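Local coordinates for YciF Bacterial Stress Response Protein (Salmonella enterica subsp. enterica serovar Typhimurium, PDB 4ERU) that is of unknown biochemical function but is a ferritin-like helix bundle, probably acting in the bacterial stress response, that binds two magnesium ions, at residues 15-20 with 71-76; 22-27 with 56-61. All blocks are in the same frame, centred on the assembly; numbering follows the deposited sequence.

Interaction 1: residues 15-20 with 71-76; sequences HLLSDT and IKLKRM
Ser18 and Leu73 bring helix 9-37 of this ferritin-like helix bundle against the loop that links helix 41-66 to helix 79-93, their CA atoms 5.3 Å apart. The loop runs in an extended conformation past the helix, and one backbone-to-side-chain hydrogen bond ties the two together: Lys74 N donates to Ser18 OG over 3.0 Å, nearly straight at 172°. With OG beside its own backbone N (chi1 -57°), the serine hydroxyl can meet both the loop and Ile14 O one turn earlier, so the buried hydroxyl has two hydrogen-bond partners.

The tight part lies on the bundle side of this bond. Leu17 points at the loop, and its CD2 methyl touches both Leu73 CD2 at 3.7 Å and Ile71 CG2 at 3.9 Å. Ile61 and Ile64 of helix 41-66 also pack on Leu17, while Val65 touches both Ile71 and Leu73, which joins the loop's apolar side chains to the core between the two helices.

Toward solvent the contact is looser. The Lys74 side chain gives little more than its CB, 4.0 Å from Ser18 OG, before its extended chain leads away. Selenomethionine Met76 buries more area here than any other residue of the pair. Its SE lies over one face of the partly exposed His15 ring, 4.3 Å from the centroid and 27° off the normal. The imidazole also touches Met4 and Ile6 of the N-terminal loop. Asp19 starts away from the loop, and its OD2 is hydrogen-bonded to Tyr115 OH of helix 99-130. The bend about the CG-SE bond of Met76 brings its terminal methyl back to the CD2-NE2 side of the imidazole, CE lying 3.6 Å from His15 CD2 and 3.7 Å from His15 NE2.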
loop_
_atom_site.group_PDB
_atom_site.type_symbol
_atom_site.label_atom_id
_atom_site.label_comp_id
_atom_site.label_asym_id
_atom_site.label_seq_id
_atom_site.Cartn_x
_atom_site.Cartn_y
_atom_site.Cartn_z
ATOM N N HIS A 15 6.945 -11.674 -12.717
ATOM C CA HIS A 15 6.406 -12.044 -11.412
ATOM C C HIS A 15 5.420 -10.968 -10.917
ATOM O O HIS A 15 4.276 -11.269 -10.546
ATOM C CB HIS A 15 7.518 -12.256 -10.367
ATOM C CG HIS A 15 6.987 -12.657 -9.025
ATOM N ND1 HIS A 15 6.723 -11.745 -8.026
ATOM C CD2 HIS A 15 6.617 -13.868 -8.536
ATOM C CE1 HIS A 15 6.229 -12.376 -6.973
ATOM N NE2 HIS A 15 6.144 -13.663 -7.262
ATOM N N LEU A 16 5.866 -9.720 -10.943
ATOM C CA LEU A 16 5.079 -8.599 -10.405
ATOM C C LEU A 16 3.912 -8.275 -11.308
ATOM O O LEU A 16 2.840 -7.921 -10.818
ATOM C CB LEU A 16 5.943 -7.343 -10.218
ATOM C CG LEU A 16 7.167 -7.441 -9.296
ATOM C CD1 LEU A 16 8.035 -6.189 -9.435
ATOM C CD2 LEU A 16 6.761 -7.652 -7.820
ATOM N N LEU A 17 4.103 -8.371 -12.622
ATOM C CA LEU A 17 2.962 -8.174 -13.514
ATOM C C LEU A 17 1.895 -9.227 -13.193
ATOM O O LEU A 17 0.705 -8.911 -13.099
ATOM C CB LEU A 17 3.360 -8.221 -15.008
ATOM C CG LEU A 17 2.223 -7.876 -15.977
ATOM C CD1 LEU A 17 1.650 -6.425 -15.747
ATOM C CD2 LEU A 17 2.683 -8.056 -17.425
ATOM N N SER A 18 2.323 -10.463 -13.000
ATOM C CA SER A 18 1.392 -11.556 -12.677
ATOM C C SER A 18 0.660 -11.359 -11.349
ATOM O O SER A 18 -0.531 -11.658 -11.247
ATOM C CB SER A 18 2.116 -12.902 -12.678
ATOM O OG SER A 18 2.739 -13.112 -13.939
ATOM N N ASP A 19 1.389 -10.873 -10.344
ATOM C CA ASP A 19 0.843 -10.568 -9.022
ATOM C C ASP A 19 -0.231 -9.461 -9.158
ATOM O O ASP A 19 -1.338 -9.576 -8.619
ATOM C CB ASP A 19 2.011 -10.091 -8.128
ATOM C CG ASP A 19 1.579 -9.664 -6.718
ATOM O OD1 ASP A 19 1.425 -10.552 -5.845
ATOM O OD2 ASP A 19 1.445 -8.424 -6.466
ATOM N N THR A 20 0.113 -8.395 -9.884
ATOM C CA THR A 20 -0.809 -7.274 -10.082
ATOM C C THR A 20 -2.075 -7.702 -10.819
ATOM O O THR A 20 -3.168 -7.231 -10.502
ATOM C CB THR A 20 -0.073 -6.143 -10.830
ATOM O OG1 THR A 20 0.999 -5.710 -9.987
ATOM C CG2 THR A 20 -0.967 -4.955 -11.127
ATOM N N ILE A 71 6.852 -11.876 -22.570
ATOM C CA ILE A 71 6.014 -11.501 -21.440
ATOM C C ILE A 71 4.896 -12.527 -21.466
ATOM O O ILE A 71 4.040 -12.498 -22.341
ATOM C CB ILE A 71 5.403 -10.095 -21.527
ATOM C CG1 ILE A 71 6.470 -9.020 -21.384
ATOM C CG2 ILE A 71 4.349 -9.928 -20.400
ATOM C CD1 ILE A 71 5.916 -7.618 -21.502
ATOM N N LYS A 72 4.959 -13.471 -20.540
ATOM C CA LYS A 72 3.911 -14.454 -20.355
ATOM C C LYS A 72 3.520 -14.434 -18.876
ATOM O O LYS A 72 4.394 -14.584 -18.024
ATOM C CB LYS A 72 4.412 -15.847 -20.764
ATOM C CG LYS A 72 3.591 -17.034 -20.178
ATOM C CD LYS A 72 3.594 -18.263 -21.128
ATOM C CE LYS A 72 2.783 -19.435 -20.523
ATOM N NZ LYS A 72 3.617 -20.232 -19.542
ATOM N N LEU A 73 2.232 -14.264 -18.580
ATOM C CA LEU A 73 1.720 -14.275 -17.191
ATOM C C LEU A 73 1.719 -15.652 -16.543
ATOM O O LEU A 73 1.415 -16.644 -17.200
ATOM C CB LEU A 73 0.296 -13.723 -17.135
ATOM C CG LEU A 73 0.101 -12.300 -17.652
ATOM C CD1 LEU A 73 -1.347 -11.896 -17.533
ATOM C CD2 LEU A 73 1.004 -11.327 -16.903
ATOM N N LYS A 74 2.055 -15.706 -15.257
ATOM C CA LYS A 74 1.975 -16.939 -14.471
ATOM C C LYS A 74 0.737 -16.876 -13.619
ATOM O O LYS A 74 0.453 -15.848 -13.025
ATOM C CB LYS A 74 3.185 -17.079 -13.550
ATOM C CG LYS A 74 4.507 -16.919 -14.280
ATOM C CD LYS A 74 5.695 -17.480 -13.502
ATOM C CE LYS A 74 6.959 -17.486 -14.395
ATOM N NZ LYS A 74 7.942 -18.555 -14.018
ATOM N N ARG A 75 -0.001 -17.973 -13.540
ATOM C CA ARG A 75 -1.181 -18.013 -12.680
ATOM C C ARG A 75 -0.705 -18.047 -11.222
ATOM O O ARG A 75 0.063 -18.928 -10.832
ATOM C CB ARG A 75 -2.049 -19.228 -13.024
ATOM C CG ARG A 75 -3.510 -19.033 -12.716
ATOM C CD ARG A 75 -4.404 -19.736 -13.743
ATOM N NE ARG A 75 -5.686 -19.034 -13.895
ATOM C CZ ARG A 75 -6.664 -19.383 -14.734
ATOM N NH1 ARG A 75 -7.782 -18.653 -14.772
ATOM N NH2 ARG A 75 -6.542 -20.453 -15.525
HETATM N N MSE A 76 -1.115 -17.056 -10.433
HETATM C CA MSE A 76 -0.770 -17.010 -9.010
HETATM C C MSE A 76 -1.801 -16.173 -8.264
HETATM O O MSE A 76 -2.500 -15.358 -8.877
HETATM C CB MSE A 76 0.634 -16.433 -8.783
HETATM C CG MSE A 76 0.813 -15.006 -9.316
HETATM SE SE MSE A 76 2.546 -14.198 -8.926
HETATM C CE MSE A 76 3.623 -15.838 -8.867
#

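Interaction 2: residues 22-27 with 56-61. With MG (magnesium ion), chain E.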
loop_
_atom_site.group_PDB
_atom_site.type_symbol
_atom_site.label_atom_id
_atom_site.label_comp_id
_atom_site.label_asym_id
_atom_site.label_seq_id
_atom_site.Cartn_x
_atom_site.Cartn_y
_atom_site.Cartn_z
ATOM N N SER A 22 -3.483 -10.709 -10.845
ATOM C CA SER A 22 -4.326 -11.356 -9.832
ATOM C C SER A 22 -5.005 -10.370 -8.870
ATOM O O SER A 22 -6.197 -10.516 -8.540
ATOM C CB SER A 22 -3.517 -12.364 -9.023
ATOM O OG SER A 22 -4.269 -12.730 -7.874
ATOM N N ALA A 23 -4.248 -9.370 -8.416
ATOM C CA ALA A 23 -4.783 -8.344 -7.509
ATOM C C ALA A 23 -5.977 -7.642 -8.163
ATOM O O ALA A 23 -7.014 -7.431 -7.515
ATOM C CB ALA A 23 -3.679 -7.284 -7.163
ATOM N N GLU A 24 -5.839 -7.280 -9.445
ATOM C CA GLU A 24 -6.923 -6.582 -10.122
ATOM C C GLU A 24 -8.155 -7.473 -10.273
ATOM O O GLU A 24 -9.278 -7.011 -10.045
ATOM C CB GLU A 24 -6.491 -6.065 -11.483
ATOM C CG GLU A 24 -5.284 -5.124 -11.485
ATOM C CD GLU A 24 -5.571 -3.680 -11.128
ATOM O OE1 GLU A 24 -4.935 -2.775 -11.741
ATOM O OE2 GLU A 24 -6.395 -3.412 -10.235
ATOM N N LYS A 25 -7.947 -8.739 -10.635
ATOM C CA LYS A 25 -9.081 -9.680 -10.800
ATOM C C LYS A 25 -9.831 -9.884 -9.474
ATOM O O LYS A 25 -11.061 -9.859 -9.433
ATOM C CB LYS A 25 -8.606 -11.024 -11.350
ATOM C CG LYS A 25 -8.132 -10.929 -12.808
ATOM C CD LYS A 25 -7.942 -12.320 -13.491
ATOM C CE LYS A 25 -6.988 -13.242 -12.722
ATOM N NZ LYS A 25 -6.632 -14.481 -13.533
ATOM N N GLN A 26 -9.075 -10.094 -8.398
ATOM C CA GLN A 26 -9.643 -10.170 -7.064
ATOM C C GLN A 26 -10.418 -8.933 -6.674
ATOM O O GLN A 26 -11.504 -9.052 -6.124
ATOM C CB GLN A 26 -8.579 -10.387 -6.017
ATOM C CG GLN A 26 -7.966 -11.746 -6.022
ATOM C CD GLN A 26 -6.900 -11.809 -4.936
ATOM O OE1 GLN A 26 -7.225 -11.757 -3.742
ATOM N NE2 GLN A 26 -5.619 -11.856 -5.343
ATOM N N LEU A 27 -9.860 -7.755 -6.956
ATOM C CA LEU A 27 -10.526 -6.519 -6.625
ATOM C C LEU A 27 -11.900 -6.391 -7.321
ATOM O O LEU A 27 -12.869 -5.976 -6.668
ATOM C CB LEU A 27 -9.604 -5.326 -6.914
ATOM C CG LEU A 27 -10.105 -3.948 -6.489
ATOM C CD1 LEU A 27 -10.483 -3.895 -4.966
ATOM C CD2 LEU A 27 -9.027 -2.905 -6.852
ATOM N N GLY A 56 -10.928 -1.860 -17.277
ATOM C CA GLY A 56 -10.070 -1.325 -18.323
ATOM C C GLY A 56 -8.588 -1.532 -18.017
ATOM O O GLY A 56 -7.774 -1.722 -18.928
ATOM N N GLN A 57 -8.245 -1.529 -16.734
ATOM C CA GLN A 57 -6.869 -1.754 -16.324
ATOM C C GLN A 57 -6.438 -3.202 -16.544
ATOM O O GLN A 57 -5.291 -3.467 -16.888
ATOM C CB GLN A 57 -6.655 -1.311 -14.882
ATOM C CG GLN A 57 -6.675 0.202 -14.770
ATOM C CD GLN A 57 -6.885 0.712 -13.342
ATOM O OE1 GLN A 57 -7.071 -0.069 -12.398
ATOM N NE2 GLN A 57 -6.848 2.040 -13.187
ATOM N N ILE A 58 -7.365 -4.140 -16.362
ATOM C CA ILE A 58 -7.055 -5.529 -16.690
ATOM C C ILE A 58 -6.856 -5.681 -18.212
ATOM O O ILE A 58 -5.950 -6.402 -18.661
ATOM C CB ILE A 58 -8.134 -6.477 -16.141
ATOM C CG1 ILE A 58 -8.115 -6.457 -14.601
ATOM C CG2 ILE A 58 -7.962 -7.896 -16.700
ATOM C CD1 ILE A 58 -9.361 -7.164 -13.935
ATOM N N GLU A 59 -7.689 -5.009 -19.001
ATOM C CA GLU A 59 -7.525 -5.047 -20.450
ATOM C C GLU A 59 -6.176 -4.471 -20.870
ATOM O O GLU A 59 -5.553 -4.981 -21.800
ATOM C CB GLU A 59 -8.676 -4.337 -21.172
ATOM C CG GLU A 59 -8.364 -4.017 -22.641
ATOM C CD GLU A 59 -8.231 -5.257 -23.499
ATOM O OE1 GLU A 59 -8.913 -6.264 -23.203
ATOM O OE2 GLU A 59 -7.434 -5.228 -24.462
ATOM N N ARG A 60 -5.695 -3.440 -20.171
ATOM C CA ARG A 60 -4.330 -2.932 -20.471
ATOM C C ARG A 60 -3.267 -4.002 -20.227
ATOM O O ARG A 60 -2.265 -4.097 -20.957
ATOM C CB ARG A 60 -3.955 -1.692 -19.648
ATOM C CG ARG A 60 -4.768 -0.482 -19.926
ATOM C CD ARG A 60 -4.006 0.848 -19.641
ATOM N NE ARG A 60 -4.963 1.947 -19.836
ATOM C CZ ARG A 60 -5.669 2.523 -18.862
ATOM N NH1 ARG A 60 -5.481 2.177 -17.588
ATOM N NH2 ARG A 60 -6.549 3.471 -19.156
ATOM N N ILE A 61 -3.438 -4.761 -19.157
ATOM C CA ILE A 61 -2.479 -5.802 -18.847
ATOM C C ILE A 61 -2.495 -6.848 -19.992
ATOM O O ILE A 61 -1.435 -7.277 -20.431
ATOM C CB ILE A 61 -2.739 -6.457 -17.468
ATOM C CG1 ILE A 61 -2.521 -5.436 -16.318
ATOM C CG2 ILE A 61 -1.879 -7.728 -17.294
ATOM C CD1 ILE A 61 -2.757 -6.005 -14.863
HETATM MG MG MG E . -6.112 -1.040 -10.693
HETATM O O HOH W 1 -7.915 -0.786 -9.542
#
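Helices 9-37 and 41-66 run antiparallel here, the axes of segments 22-27 and 56-61 approaching to 10.0 Å with 153° between their directions, as neighbouring helices do in a ferritin-like bundle. Glu24 and Ile58 mark the nearest backbone approach. The aliphatic half of Glu24 rests on that isoleucine, CB to CG1 3.5 Å, while Ile58 CD1 reaches past it to the backbone of Glu24 and the base of Lys25. Ile61 CD1 adds a more distant contact to Glu24 CG.

Beyond this apolar patch the glutamate bends at chi2 (-81°) and presents both carboxylate oxygens to a magnesium ion, OE1 at 2.3 Å and OE2 at 2.4 Å. Gln57, its chain extended beyond CG, comes across at about a right angle and gives the metal its amide oxygen. Glu146 and a water complete the observed ligands, so the ion bridges helices that share no direct hydrogen bond here. Second-shell bonds steady both groups: Tyr120 OH holds Glu24 OE1, and Glu145 takes the amide NH2 of Gln57, consistent with fixing which end of that amide faces the metal. Gln57 OE1 lies 2.2 Å from the magnesium.

Overall arrangement
Both contacts use helix 9-37, with interaction 2 about two turns farther along it and their centres 11 Å apart. In chain order come 15-20, 22-27, 56-61 and 71-76, so the helix pairing of interaction 2 falls within the span whose ends interaction 1 brings together. They meet directly: Ile61 CG2 lies 4.1 Å from Leu17 CD1, and Met76 O packs on Ser22 CB. Ile61 packs on Leu17 and Leu73 of interaction 1 and on Glu24 CG of interaction 2, so one side chain spans both. Interaction 1 ties the loop between helices 41-66 and 79-93 to the bundle, while interaction 2 supplies two of the metal's protein ligands from adjacent helices.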